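Local coordinates for protein SAM-dependent O-methyltransferase (PDB 1O54) that probably methylates N1 of adenosine 58 in tRNA with S-adenosyl-L-methionine as methyl donor, working as a homotetramer built from two dimers, at residues Asp24-Ser29 with Val38-Asp43; Ser137-Ala142 with Arg165-Val170; Pro230-Glu235 with Thr268-Arg273; Val236-Phe241 with Thr261-Phe266. One frame throughout, in Å; residues are numbered along the deposited sequence.

Contact 1: Asp24-Ser29 with Val38-Asp43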
loop_
_atom_site.group_PDB
_atom_site.type_symbol
_atom_site.label_atom_id
_atom_site.label_comp_id
_atom_site.label_asym_id
_atom_site.label_seq_id
_atom_site.Cartn_x
_atom_site.Cartn_y
_atom_site.Cartn_z
ATOM N N ASP A 24 20.861 29.482 18.581
ATOM C CA ASP A 24 20.173 28.954 17.399
ATOM C C ASP A 24 20.191 27.425 17.408
ATOM O O ASP A 24 21.098 26.819 17.919
ATOM C CB ASP A 24 20.849 29.433 16.104
ATOM C CG ASP A 24 20.490 30.874 15.729
ATOM O OD1 ASP A 24 19.607 31.494 16.363
ATOM O OD2 ASP A 24 21.064 31.453 14.765
ATOM N N ARG A 25 19.178 26.818 16.816
ATOM C CA ARG A 25 19.193 25.369 16.588
ATOM C C ARG A 25 19.878 25.042 15.255
ATOM O O ARG A 25 19.664 25.711 14.258
ATOM C CB ARG A 25 17.760 24.838 16.593
ATOM C CG ARG A 25 16.992 25.293 17.831
ATOM C CD ARG A 25 15.918 24.342 18.294
ATOM N NE ARG A 25 16.450 22.991 18.515
ATOM C CZ ARG A 25 15.731 21.991 19.014
ATOM N NH1 ARG A 25 14.459 22.185 19.368
ATOM N NH2 ARG A 25 16.278 20.791 19.161
ATOM N N VAL A 26 20.740 24.042 15.259
ATOM C CA VAL A 26 21.376 23.574 14.039
ATOM C C VAL A 26 21.196 22.082 13.946
ATOM O O VAL A 26 21.032 21.384 14.965
ATOM C CB VAL A 26 22.904 23.854 14.010
ATOM C CG1 VAL A 26 23.150 25.320 13.926
ATOM C CG2 VAL A 26 23.570 23.266 15.203
ATOM N N LEU A 27 21.295 21.596 12.734
ATOM C CA LEU A 27 21.254 20.192 12.465
ATOM C C LEU A 27 22.566 19.817 11.809
ATOM O O LEU A 27 22.902 20.354 10.748
ATOM C CB LEU A 27 20.103 19.887 11.524
ATOM C CG LEU A 27 19.989 18.450 11.058
ATOM C CD1 LEU A 27 19.764 17.535 12.212
ATOM C CD2 LEU A 27 18.856 18.358 10.094
ATOM N N LEU A 28 23.327 18.927 12.443
ATOM C CA LEU A 28 24.587 18.464 11.886
ATOM C C LEU A 28 24.383 17.082 11.246
ATOM O O LEU A 28 23.959 16.139 11.929
ATOM C CB LEU A 28 25.660 18.392 12.969
ATOM C CG LEU A 28 25.806 19.683 13.775
ATOM C CD1 LEU A 28 26.824 19.543 14.892
ATOM C CD2 LEU A 28 26.173 20.859 12.856
ATOM N N SER A 29 24.689 16.964 9.957
ATOM C CA SER A 29 24.340 15.769 9.192
ATOM C C SER A 29 25.599 15.092 8.648
ATOM O O SER A 29 26.397 15.729 7.974
ATOM C CB SER A 29 23.403 16.174 8.061
ATOM O OG SER A 29 22.998 15.050 7.313
ATOM N N VAL A 38 20.958 20.231 17.711
ATOM C CA VAL A 38 21.503 20.836 18.924
ATOM C C VAL A 38 21.316 22.341 18.986
ATOM O O VAL A 38 21.206 23.026 17.958
ATOM C CB VAL A 38 22.994 20.522 19.061
ATOM C CG1 VAL A 38 23.216 19.038 19.098
ATOM C CG2 VAL A 38 23.785 21.125 17.917
ATOM N N ASP A 39 21.291 22.839 20.216
ATOM C CA ASP A 39 21.308 24.269 20.494
ATOM C C ASP A 39 22.748 24.737 20.458
ATOM O O ASP A 39 23.604 24.190 21.160
ATOM C CB ASP A 39 20.743 24.561 21.884
ATOM C CG ASP A 39 19.419 23.896 22.108
ATOM O OD1 ASP A 39 18.494 24.152 21.308
ATOM O OD2 ASP A 39 19.232 23.089 23.055
ATOM N N LEU A 40 23.014 25.762 19.663
ATOM C CA LEU A 40 24.348 26.322 19.575
ATOM C C LEU A 40 24.645 27.165 20.801
ATOM O O LEU A 40 23.932 28.101 21.114
ATOM C CB LEU A 40 24.494 27.197 18.333
ATOM C CG LEU A 40 24.710 26.481 17.011
ATOM C CD1 LEU A 40 24.908 27.561 15.957
ATOM C CD2 LEU A 40 25.943 25.555 17.080
ATOM N N GLU A 41 25.709 26.821 21.491
ATOM C CA GLU A 41 26.160 27.614 22.610
ATOM C C GLU A 41 27.681 27.605 22.604
ATOM O O GLU A 41 28.307 26.601 22.248
ATOM C CB GLU A 41 25.576 27.072 23.920
ATOM C CG GLU A 41 24.040 27.030 23.999
ATOM C CD GLU A 41 23.341 28.405 23.982
ATOM O OE1 GLU A 41 24.010 29.467 24.100
ATOM O OE2 GLU A 41 22.086 28.425 23.850
ATOM N N LYS A 42 28.263 28.742 22.965
ATOM C CA LYS A 42 29.716 28.907 22.990
ATOM C C LYS A 42 30.329 27.904 23.945
ATOM O O LYS A 42 29.754 27.628 24.988
ATOM C CB LYS A 42 30.083 30.355 23.364
ATOM C CG LYS A 42 29.911 31.352 22.187
ATOM C CD LYS A 42 29.284 32.704 22.581
ATOM C CE LYS A 42 30.286 33.614 23.267
ATOM N NZ LYS A 42 29.753 34.997 23.500
ATOM N N ASP A 43 31.447 27.308 23.543
ATOM C CA ASP A 43 32.217 26.380 24.385
ATOM C C ASP A 43 31.535 25.050 24.705
ATOM O O ASP A 43 31.965 24.336 25.613
ATOM C CB ASP A 43 32.663 27.074 25.684
ATOM C CG ASP A 43 33.475 28.331 25.420
ATOM O OD1 ASP A 43 34.366 28.296 24.533
ATOM O OD2 ASP A 43 33.311 29.389 26.069
#
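Leu40 N donates to Asp24 O over 2.8 Å, the shortest polar bond between Asp24-Ser29 and Val38-Asp43, and a nearly straight one. Further along, Val26 and Val38 exchange backbone bonds in both directions: Val26 N reaches Val38 O at 2.9 Å, and Val38 N reaches Val26 O at 3.0 Å. Val38 O also takes a CA-H contact from Arg25, whose CA stands 3.4 Å away, so two groups of the facing strand converge on this one oxygen. The Val26-Val38 bonds belong to the beta hairpin of strands 25-30 and 35-39, in which these two residues form a hydrogen-bonded antiparallel pair and Arg25-Asp39 a non-hydrogen-bonded one; the Leu40-Asp24 bond extends it past the strand ends. Strand 74-78 lies along the other side of 25-30 and continues the antiparallel sheet.

On one face, the side chains of Arg25 and Asp39 run side by side in the same direction. Arg25 NE is 3.7 Å from Asp39 OD1, a long salt bridge with the oxygen well out of the guanidinium plane; no N-H points at it, and only the charges attract. NH1 of this arginine turns to Glu85 instead.

The opposite face is apolar and tightly packed. With chi1 at -68°, Val26 divides its methyls between two partners: CG1 meets Leu40 CD1 at 3.5 Å, while CG2 abuts Val38 CG2 at the same 3.5 Å, both closer than usual for carbon pairs. The Leu40 side chain crosses that of Val26 at about a right angle and brings its CD2 to within 3.8 Å of Val26 CG2. Leu20 touches both Val26 and Leu40, and Leu46 packs on Val38.

Contact 2: Ser137-Ala142 with Arg165-Val170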
loop_
_atom_site.group_PDB
_atom_site.type_symbol
_atom_site.label_atom_id
_atom_site.label_comp_id
_atom_site.label_asym_id
_atom_site.label_seq_id
_atom_site.Cartn_x
_atom_site.Cartn_y
_atom_site.Cartn_z
ATOM N N SER A 137 -1.761 36.810 9.996
ATOM C CA SER A 137 -3.063 37.439 10.310
ATOM C C SER A 137 -4.142 36.509 10.906
ATOM O O SER A 137 -5.210 36.971 11.341
ATOM C CB SER A 137 -3.619 38.155 9.056
ATOM O OG SER A 137 -4.115 37.231 8.076
ATOM N N GLY A 138 -3.881 35.212 10.879
ATOM C CA GLY A 138 -4.788 34.217 11.422
ATOM C C GLY A 138 -4.456 33.893 12.869
ATOM O O GLY A 138 -3.559 34.498 13.481
ATOM N N LYS A 139 -5.151 32.899 13.408
ATOM C CA LYS A 139 -4.924 32.488 14.780
ATOM C C LYS A 139 -5.352 31.049 14.993
ATOM O O LYS A 139 -6.409 30.630 14.468
ATOM C CB LYS A 139 -5.720 33.357 15.732
ATOM C CG LYS A 139 -5.319 33.228 17.202
ATOM C CD LYS A 139 -3.880 33.710 17.464
ATOM C CE LYS A 139 -3.765 35.227 17.468
ATOM N NZ LYS A 139 -2.460 35.751 17.990
ATOM N N VAL A 140 -4.548 30.325 15.773
ATOM C CA VAL A 140 -4.895 28.995 16.269
ATOM C C VAL A 140 -5.242 29.106 17.746
ATOM O O VAL A 140 -4.444 29.588 18.549
ATOM C CB VAL A 140 -3.755 27.983 16.051
ATOM C CG1 VAL A 140 -4.172 26.584 16.502
ATOM C CG2 VAL A 140 -3.359 27.981 14.571
ATOM N N PHE A 141 -6.456 28.668 18.080
ATOM C CA PHE A 141 -6.906 28.595 19.489
ATOM C C PHE A 141 -6.691 27.150 19.900
ATOM O O PHE A 141 -7.411 26.232 19.468
ATOM C CB PHE A 141 -8.364 29.029 19.595
ATOM C CG PHE A 141 -8.605 30.391 19.027
ATOM C CD1 PHE A 141 -8.329 31.516 19.767
ATOM C CD2 PHE A 141 -9.069 30.541 17.722
ATOM C CE1 PHE A 141 -8.535 32.778 19.249
ATOM C CE2 PHE A 141 -9.251 31.796 17.188
ATOM C CZ PHE A 141 -8.976 32.911 17.925
ATOM N N ALA A 142 -5.659 26.962 20.700
ATOM C CA ALA A 142 -5.180 25.633 21.060
ATOM C C ALA A 142 -5.552 25.280 22.486
ATOM O O ALA A 142 -4.966 25.813 23.447
ATOM C CB ALA A 142 -3.659 25.575 20.848
ATOM N N ARG A 165 1.226 33.202 16.777
ATOM C CA ARG A 165 0.044 32.796 16.017
ATOM C C ARG A 165 -0.864 31.822 16.761
ATOM O O ARG A 165 -1.909 31.432 16.233
ATOM C CB ARG A 165 0.476 32.141 14.705
ATOM C CG ARG A 165 1.344 33.001 13.818
ATOM C CD ARG A 165 1.725 32.299 12.568
ATOM N NE ARG A 165 2.535 33.157 11.704
ATOM C CZ ARG A 165 2.764 32.906 10.424
ATOM N NH1 ARG A 165 2.268 31.811 9.854
ATOM N NH2 ARG A 165 3.484 33.769 9.724
ATOM N N VAL A 166 -0.524 31.496 18.006
ATOM C CA VAL A 166 -1.222 30.471 18.752
ATOM C C VAL A 166 -1.572 30.989 20.130
ATOM O O VAL A 166 -0.712 31.482 20.860
ATOM C CB VAL A 166 -0.382 29.180 18.903
ATOM C CG1 VAL A 166 -1.153 28.092 19.608
ATOM C CG2 VAL A 166 0.074 28.696 17.514
ATOM N N THR A 167 -2.856 30.911 20.460
ATOM C CA THR A 167 -3.356 31.201 21.797
ATOM C C THR A 167 -3.587 29.869 22.496
ATOM O O THR A 167 -4.576 29.178 22.245
ATOM C CB THR A 167 -4.656 32.020 21.710
ATOM O OG1 THR A 167 -4.405 33.259 21.032
ATOM C CG2 THR A 167 -5.190 32.404 23.087
ATOM N N ILE A 168 -2.673 29.504 23.377
ATOM C CA ILE A 168 -2.799 28.267 24.155
ATOM C C ILE A 168 -3.678 28.501 25.358
ATOM O O ILE A 168 -3.362 29.385 26.185
ATOM C CB ILE A 168 -1.411 27.751 24.611
ATOM C CG1 ILE A 168 -0.530 27.459 23.398
ATOM C CG2 ILE A 168 -1.560 26.482 25.430
ATOM C CD1 ILE A 168 0.945 27.344 23.715
ATOM N N LYS A 169 -4.780 27.732 25.445
ATOM C CA LYS A 169 -5.792 27.896 26.464
ATOM C C LYS A 169 -5.843 26.656 27.334
ATOM O O LYS A 169 -6.130 25.550 26.836
ATOM C CB LYS A 169 -7.152 28.189 25.799
ATOM C CG LYS A 169 -7.090 29.452 24.945
ATOM C CD LYS A 169 -8.395 29.755 24.178
ATOM C CE LYS A 169 -9.545 30.027 25.078
ATOM N NZ LYS A 169 -10.560 30.917 24.404
ATOM N N VAL A 170 -5.521 26.806 28.629
ATOM C CA VAL A 170 -5.500 25.658 29.488
ATOM C C VAL A 170 -6.900 25.518 30.009
ATOM O O VAL A 170 -7.237 26.012 31.072
ATOM C CB VAL A 170 -4.480 25.766 30.631
ATOM C CG1 VAL A 170 -4.489 24.490 31.448
ATOM C CG2 VAL A 170 -3.095 26.051 30.069
HETATM O O HOH W 1 -2.099 34.842 20.820
#
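Bends at chi2 (64°) and chi3 (76°) curl the Lys139 chain back over the neighbouring strand, so that its CD settles 3.3 Å from Arg165 O and 3.6 Å from Thr167 OG1. The Lys139 and Thr167 side chains cross at about a right angle; chi1 of -60° sets OG1 anti to the threonine carbonyl carbon, facing the lysine chain. A single water completes the link: it accepts from Lys139 NZ at 3.0 Å and is also hydrogen-bonded to Thr167 OG1. The ammonium group has a further acceptor in Glu164 O. Phe141 stands beside Thr167 on this face, pointing the same way, and one face of its ring carries Lys139 CG.

Four backbone bonds join the strands in parallel register. Val140 donates to Arg165 O and accepts from Thr167 N, and Ala142 repeats the pattern with Thr167 O and Lys169 N, the last bond measuring 2.8 Å from Lys169 N to Ala142 O. The face bearing Val140, Ala142, Val166 and Ile168 is apolar; Ala142 CB meets Val166 CG1 at 3.8 Å, and Cys127 of helix 125-134 touches both Val140 and Val166.

Helix 147-159 connects the two strands, giving the beta-alpha-beta unit of a Rossmann-like class I methyltransferase. Glu144, predicted to bind S-adenosyl-L-methionine, follows strand 139-143, consistent with the acidic residue that holds the cofactor ribose in this fold.

Contact 3: Pro230-Glu235 with Thr268-Arg273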
loop_
_atom_site.group_PDB
_atom_site.type_symbol
_atom_site.label_atom_id
_atom_site.label_comp_id
_atom_site.label_asym_id
_atom_site.label_seq_id
_atom_site.Cartn_x
_atom_site.Cartn_y
_atom_site.Cartn_z
ATOM N N PRO A 230 -25.468 17.779 11.767
ATOM C CA PRO A 230 -25.450 18.362 10.423
ATOM C C PRO A 230 -24.018 18.538 9.849
ATOM O O PRO A 230 -23.438 19.633 9.862
ATOM C CB PRO A 230 -26.197 19.690 10.606
ATOM C CG PRO A 230 -26.885 19.578 11.902
ATOM C CD PRO A 230 -25.923 18.774 12.746
ATOM N N PHE A 231 -23.540 17.426 9.315
ATOM C CA PHE A 231 -22.232 17.310 8.660
ATOM C C PHE A 231 -22.446 16.605 7.330
ATOM O O PHE A 231 -23.249 15.623 7.238
ATOM C CB PHE A 231 -21.301 16.461 9.495
ATOM C CG PHE A 231 -20.618 17.193 10.639
ATOM C CD1 PHE A 231 -20.899 16.859 11.971
ATOM C CD2 PHE A 231 -19.693 18.190 10.383
ATOM C CE1 PHE A 231 -20.247 17.508 13.009
ATOM C CE2 PHE A 231 -19.042 18.831 11.423
ATOM C CZ PHE A 231 -19.305 18.475 12.730
ATOM N N ILE A 232 -21.755 17.087 6.298
ATOM C CA ILE A 232 -21.775 16.454 4.981
ATOM C C ILE A 232 -20.344 16.231 4.529
ATOM O O ILE A 232 -19.382 16.634 5.237
ATOM C CB ILE A 232 -22.589 17.308 3.965
ATOM C CG1 ILE A 232 -21.888 18.652 3.736
ATOM C CG2 ILE A 232 -24.041 17.481 4.465
ATOM C CD1 ILE A 232 -22.422 19.379 2.514
ATOM N N ARG A 233 -20.187 15.617 3.331
ATOM C CA ARG A 233 -18.857 15.375 2.746
ATOM C C ARG A 233 -17.972 14.662 3.782
ATOM O O ARG A 233 -16.797 14.991 3.970
ATOM C CB ARG A 233 -18.222 16.681 2.243
ATOM C CG ARG A 233 -19.020 17.381 1.144
ATOM C CD ARG A 233 -18.322 18.644 0.637
ATOM N NE ARG A 233 -17.380 18.346 -0.428
ATOM C CZ ARG A 233 -16.494 19.192 -0.928
ATOM N NH1 ARG A 233 -16.388 20.422 -0.471
ATOM N NH2 ARG A 233 -15.716 18.808 -1.906
ATOM N N ILE A 234 -18.525 13.637 4.420
ATOM C CA ILE A 234 -17.737 12.875 5.414
ATOM C C ILE A 234 -16.853 11.910 4.651
ATOM O O ILE A 234 -17.337 11.106 3.800
ATOM C CB ILE A 234 -18.660 12.112 6.408
ATOM C CG1 ILE A 234 -19.487 13.096 7.214
ATOM C CG2 ILE A 234 -17.819 11.260 7.370
ATOM C CD1 ILE A 234 -20.638 12.491 7.911
ATOM N N GLU A 235 -15.567 11.959 4.959
ATOM C CA GLU A 235 -14.567 11.090 4.334
ATOM C C GLU A 235 -13.595 10.525 5.359
ATOM O O GLU A 235 -13.342 11.133 6.382
ATOM C CB GLU A 235 -13.763 11.851 3.319
ATOM C CG GLU A 235 -14.597 12.464 2.187
ATOM C CD GLU A 235 -13.777 12.964 1.006
ATOM O OE1 GLU A 235 -12.521 13.056 1.073
ATOM O OE2 GLU A 235 -14.433 13.336 -0.007
ATOM N N THR A 268 -17.701 18.388 6.785
ATOM C CA THR A 268 -18.017 19.798 6.585
ATOM C C THR A 268 -19.306 20.131 7.296
ATOM O O THR A 268 -20.298 19.449 7.070
ATOM C CB THR A 268 -18.155 20.040 5.076
ATOM O OG1 THR A 268 -16.876 19.819 4.437
ATOM C CG2 THR A 268 -18.546 21.482 4.787
ATOM N N LYS A 269 -19.282 21.172 8.119
ATOM C CA LYS A 269 -20.458 21.627 8.836
ATOM C C LYS A 269 -21.447 22.313 7.927
ATOM O O LYS A 269 -21.094 23.209 7.150
ATOM C CB LYS A 269 -20.060 22.596 9.944
ATOM C CG LYS A 269 -21.250 23.052 10.847
ATOM C CD LYS A 269 -21.174 24.423 11.174
ATOM C CE LYS A 269 -22.403 25.001 11.824
ATOM N NZ LYS A 269 -22.085 25.400 13.203
ATOM N N VAL A 270 -22.708 21.935 8.074
ATOM C CA VAL A 270 -23.818 22.684 7.495
ATOM C C VAL A 270 -24.757 23.116 8.616
ATOM O O VAL A 270 -24.670 22.616 9.744
ATOM C CB VAL A 270 -24.531 21.884 6.428
ATOM C CG1 VAL A 270 -23.572 21.644 5.256
ATOM C CG2 VAL A 270 -25.107 20.552 6.987
ATOM N N CYS A 271 -25.641 24.056 8.320
ATOM C CA CYS A 271 -26.475 24.643 9.369
ATOM C C CYS A 271 -27.557 23.690 9.864
ATOM O O CYS A 271 -27.874 23.682 11.047
ATOM C CB CYS A 271 -27.096 25.956 8.889
ATOM S SG CYS A 271 -25.780 27.167 8.596
ATOM N N ARG A 272 -28.104 22.883 8.970
ATOM C CA ARG A 272 -29.192 21.992 9.366
ATOM C C ARG A 272 -29.383 20.899 8.346
ATOM O O ARG A 272 -28.933 20.998 7.209
ATOM C CB ARG A 272 -30.496 22.775 9.599
ATOM C CG ARG A 272 -30.791 23.822 8.552
ATOM C CD ARG A 272 -32.046 24.657 8.804
ATOM N NE ARG A 272 -32.531 25.209 7.543
ATOM C CZ ARG A 272 -33.619 25.976 7.405
ATOM N NH1 ARG A 272 -34.374 26.300 8.452
ATOM N NH2 ARG A 272 -33.956 26.410 6.193
ATOM N N ARG A 273 -30.068 19.854 8.782
ATOM C CA ARG A 273 -30.269 18.659 7.975
ATOM C C ARG A 273 -31.431 18.901 7.012
ATOM O O ARG A 273 -31.413 18.435 5.875
ATOM C CB ARG A 273 -30.560 17.442 8.875
ATOM C CG ARG A 273 -29.926 17.513 10.285
ATOM C CD ARG A 273 -29.112 16.308 10.710
ATOM N NE ARG A 273 -29.654 15.041 10.210
ATOM C CZ ARG A 273 -28.922 13.955 9.942
ATOM N NH1 ARG A 273 -27.596 13.956 10.111
ATOM N NH2 ARG A 273 -29.524 12.857 9.483
HETATM O O HOH W 2 -15.599 17.439 4.441
HETATM O O HOH W 3 -16.324 21.463 2.268
#
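Ile232 and Val270 cross at about a right angle, Ile232 CD1 meeting Val270 CG1 at 3.7 Å. The isoleucine reaches it because chi1 (65°) places CG1 between the backbone N and the carbonyl carbon. Val270 turns its second methyl, CG2, to Pro230, 3.9 Å from the proline CB. The proline ring is in turn crossed at the adjacent CG by the aliphatic part of Arg273, with Pro230 CG 4.0 Å from Arg273 CG.

Phe231 leaves the opposite face from Ile232. Its ring presents an edge to Thr268 O, which lies near the ring plane 3.6 Å from CD2. Trp200 meets this phenylalanine edge to face and forms a cation-pi pair with Lys269, which lies beside Phe231 on the same face.

Backbone bonds fix the register. Ile232 N donates to Thr268 O at 2.9 Å, and Thr268 N returns a bond to Ile232 O. Pro230 O is gripped twice, by Val270 N at 3.0 Å from above the carbonyl plane and by the indole NE1 of Trp200.

At Arg233 the chain turns a corner, with both backbone torsions positive. One water links Arg233 O to Thr268 OG1, 2.7 Å from that hydroxyl, while the guanidinium forms salt bridges with Glu35 and Asp84 of the second subunit.

Strand 231-232 thus pairs with the end of strand 263-269, which itself runs antiparallel to 207-213: the reversed strand that marks the sheet of class I methyltransferases.

Contact 4: Val236-Phe241 with Thr261-Phe266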
loop_
_atom_site.group_PDB
_atom_site.type_symbol
_atom_site.label_atom_id
_atom_site.label_comp_id
_atom_site.label_asym_id
_atom_site.label_seq_id
_atom_site.Cartn_x
_atom_site.Cartn_y
_atom_site.Cartn_z
ATOM N N VAL A 236 -13.089 9.335 5.062
ATOM C CA VAL A 236 -12.105 8.672 5.911
ATOM C C VAL A 236 -10.930 8.247 5.016
ATOM O O VAL A 236 -11.140 7.564 4.005
ATOM C CB VAL A 236 -12.719 7.425 6.593
ATOM C CG1 VAL A 236 -11.668 6.666 7.387
ATOM C CG2 VAL A 236 -13.913 7.765 7.442
ATOM N N TRP A 237 -9.724 8.635 5.404
ATOM C CA TRP A 237 -8.504 8.397 4.626
ATOM C C TRP A 237 -7.426 7.742 5.487
ATOM O O TRP A 237 -7.303 8.022 6.689
ATOM C CB TRP A 237 -7.961 9.725 4.070
ATOM C CG TRP A 237 -8.780 10.261 2.981
ATOM C CD1 TRP A 237 -9.817 11.171 3.070
ATOM C CD2 TRP A 237 -8.654 9.940 1.592
ATOM N NE1 TRP A 237 -10.346 11.405 1.813
ATOM C CE2 TRP A 237 -9.641 10.673 0.896
ATOM C CE3 TRP A 237 -7.808 9.105 0.860
ATOM C CZ2 TRP A 237 -9.794 10.597 -0.501
ATOM C CZ3 TRP A 237 -7.944 9.043 -0.524
ATOM C CH2 TRP A 237 -8.944 9.752 -1.183
ATOM N N GLU A 238 -6.623 6.893 4.856
ATOM C CA GLU A 238 -5.354 6.506 5.412
ATOM C C GLU A 238 -4.293 6.640 4.326
ATOM O O GLU A 238 -4.612 6.537 3.120
ATOM C CB GLU A 238 -5.367 5.065 5.949
ATOM C CG GLU A 238 -5.209 4.029 4.885
ATOM C CD GLU A 238 -5.274 2.587 5.424
ATOM O OE1 GLU A 238 -4.659 2.251 6.456
ATOM O OE2 GLU A 238 -5.909 1.812 4.739
ATOM N N SER A 239 -3.062 6.853 4.730
ATOM C CA SER A 239 -1.973 6.895 3.760
ATOM C C SER A 239 -0.831 5.978 4.185
ATOM O O SER A 239 -0.581 5.784 5.413
ATOM C CB SER A 239 -1.436 8.308 3.619
ATOM O OG SER A 239 -0.816 8.739 4.803
ATOM N N LEU A 240 -0.148 5.413 3.176
ATOM C CA LEU A 240 1.076 4.665 3.342
ATOM C C LEU A 240 2.132 5.387 2.542
ATOM O O LEU A 240 1.955 5.604 1.338
ATOM C CB LEU A 240 0.957 3.215 2.820
ATOM N N PHE A 241 3.215 5.745 3.206
ATOM C CA PHE A 241 4.362 6.378 2.563
ATOM C C PHE A 241 5.520 5.401 2.538
ATOM O O PHE A 241 5.849 4.791 3.554
ATOM C CB PHE A 241 4.766 7.641 3.294
ATOM C CG PHE A 241 3.966 8.839 2.936
ATOM C CD1 PHE A 241 2.614 8.900 3.221
ATOM C CD2 PHE A 241 4.551 9.905 2.292
ATOM C CE1 PHE A 241 1.862 10.008 2.919
ATOM C CE2 PHE A 241 3.832 11.022 1.981
ATOM C CZ PHE A 241 2.468 11.080 2.266
ATOM N N THR A 261 -0.086 5.171 11.019
ATOM C CA THR A 261 -0.076 6.247 12.000
ATOM C C THR A 261 -1.505 6.456 12.536
ATOM O O THR A 261 -1.774 6.214 13.738
ATOM C CB THR A 261 0.436 7.550 11.384
ATOM O OG1 THR A 261 -0.199 7.802 10.120
ATOM C CG2 THR A 261 1.903 7.437 11.074
ATOM N N ALA A 262 -2.420 6.809 11.630
ATOM C CA ALA A 262 -3.772 7.191 12.020
ATOM C C ALA A 262 -4.772 7.149 10.856
ATOM O O ALA A 262 -4.423 7.435 9.718
ATOM C CB ALA A 262 -3.749 8.617 12.619
ATOM N N TYR A 263 -6.025 6.818 11.169
ATOM C CA TYR A 263 -7.154 7.010 10.262
ATOM C C TYR A 263 -7.544 8.473 10.399
ATOM O O TYR A 263 -7.637 8.970 11.507
ATOM C CB TYR A 263 -8.321 6.116 10.634
ATOM C CG TYR A 263 -7.948 4.645 10.532
ATOM C CD1 TYR A 263 -7.584 3.914 11.641
ATOM C CD2 TYR A 263 -7.887 4.023 9.286
ATOM C CE1 TYR A 263 -7.232 2.575 11.528
ATOM C CE2 TYR A 263 -7.514 2.676 9.165
ATOM C CZ TYR A 263 -7.205 1.970 10.287
ATOM O OH TYR A 263 -6.847 0.629 10.229
ATOM N N MET A 264 -7.712 9.152 9.275
ATOM C CA MET A 264 -8.095 10.548 9.261
ATOM C C MET A 264 -9.540 10.690 8.820
ATOM O O MET A 264 -9.907 10.170 7.755
ATOM C CB MET A 264 -7.215 11.296 8.287
ATOM C CG MET A 264 -5.757 11.216 8.660
ATOM S SD MET A 264 -4.607 11.894 7.440
ATOM C CE MET A 264 -4.558 10.554 6.190
ATOM N N ILE A 265 -10.335 11.419 9.591
ATOM C CA ILE A 265 -11.746 11.594 9.288
ATOM C C ILE A 265 -12.034 13.055 9.089
ATOM O O ILE A 265 -11.616 13.863 9.911
ATOM C CB ILE A 265 -12.618 11.056 10.439
ATOM C CG1 ILE A 265 -12.285 9.575 10.774
ATOM C CG2 ILE A 265 -14.086 11.195 10.099
ATOM C CD1 ILE A 265 -12.903 9.093 12.060
ATOM N N PHE A 266 -12.751 13.381 8.012
ATOM C CA PHE A 266 -13.079 14.765 7.678
ATOM C C PHE A 266 -14.573 14.916 7.513
ATOM O O PHE A 266 -15.253 13.979 7.113
ATOM C CB PHE A 266 -12.408 15.084 6.337
ATOM C CG PHE A 266 -10.904 14.932 6.356
ATOM C CD1 PHE A 266 -10.329 13.723 6.020
ATOM C CD2 PHE A 266 -10.088 15.959 6.723
ATOM C CE1 PHE A 266 -8.923 13.549 6.058
ATOM C CE2 PHE A 266 -8.691 15.802 6.744
ATOM C CZ PHE A 266 -8.132 14.583 6.424
HETATM O O HOH W 4 -5.873 0.081 7.939
HETATM O O HOH W 5 -2.745 7.825 7.659
HETATM O O HOH W 6 -1.422 5.372 8.458
#
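Val236 begins the pairing beside Ile265, the two side chains lying side by side and pointing the same way, with Val236 CG2 4.1 Å from Ile265 CG1. Its CA-H faces Met264 O at a CA to O distance of 3.2 Å, and that oxygen also accepts a hydrogen bond from Trp237 N, 2.8 Å away in the carbonyl plane. Trp237 O takes the return bond from Met264 N at 2.9 Å. The methionine bends at chi3 (-78°), which lays its terminal CE 3.8 Å from Trp237 O and over the backbone leading to Ser239. On the same face as Met264, the Trp237 and Phe266 side chains cross at about a right angle, their ring planes 68° apart in an oblique pair, with Trp237 CD1 3.9 Å from Phe266 CE1. Met107 of helix 98-107 touches both rings, and the indole NE1 bonds to Glu235.

From Glu238 onward water takes over from direct bonds. Glu238 lies alongside Tyr263, and one water joins its OE1 to the phenol OH. OE2 bonds to Tyr244 OH and bridges to Arg242 of the second subunit, while OE1 pairs with Arg242 of the third. Ser239 N gives its hydrogen to a water 3.1 Å off, and that water donates to Ala262 O at 2.7 Å. A further water sits between Ser239 O and Thr261 N, while the serine hydroxyl bonds to Lys99.

Direct pairing therefore gives way to water-mediated links. Residues 236-241 also pair with a strand of the second subunit, continuing the sheet across the interface; two arginines around Glu238 probably keep its carboxylate ionised at this junction of three chains.

In the fold
Strand 263-269 pairs with 231-232 in contact 3 and with 234-245 in contact 4, on either side of the corner at Arg233: contact 4 is nested within the loop closed by contact 3, their centres are about 20 Å apart, and Glu235 O probably accepts from Phe266 N at 2.8 Å. Contact 2 belongs to the same sheet, with its centre about 25 Å from each. Contacts 2 and 4 lie near predicted cofactor residues: the side chain of Ile168 is about 5 Å from that of Glu144, and the side chain of Ala262 about 7 Å from that of Asp188. Contact 1 sits in the separate N-terminal sheet, its centre about 48 Å from that of contact 3, yet its Leu27 packs against Arg233 of the second subunit.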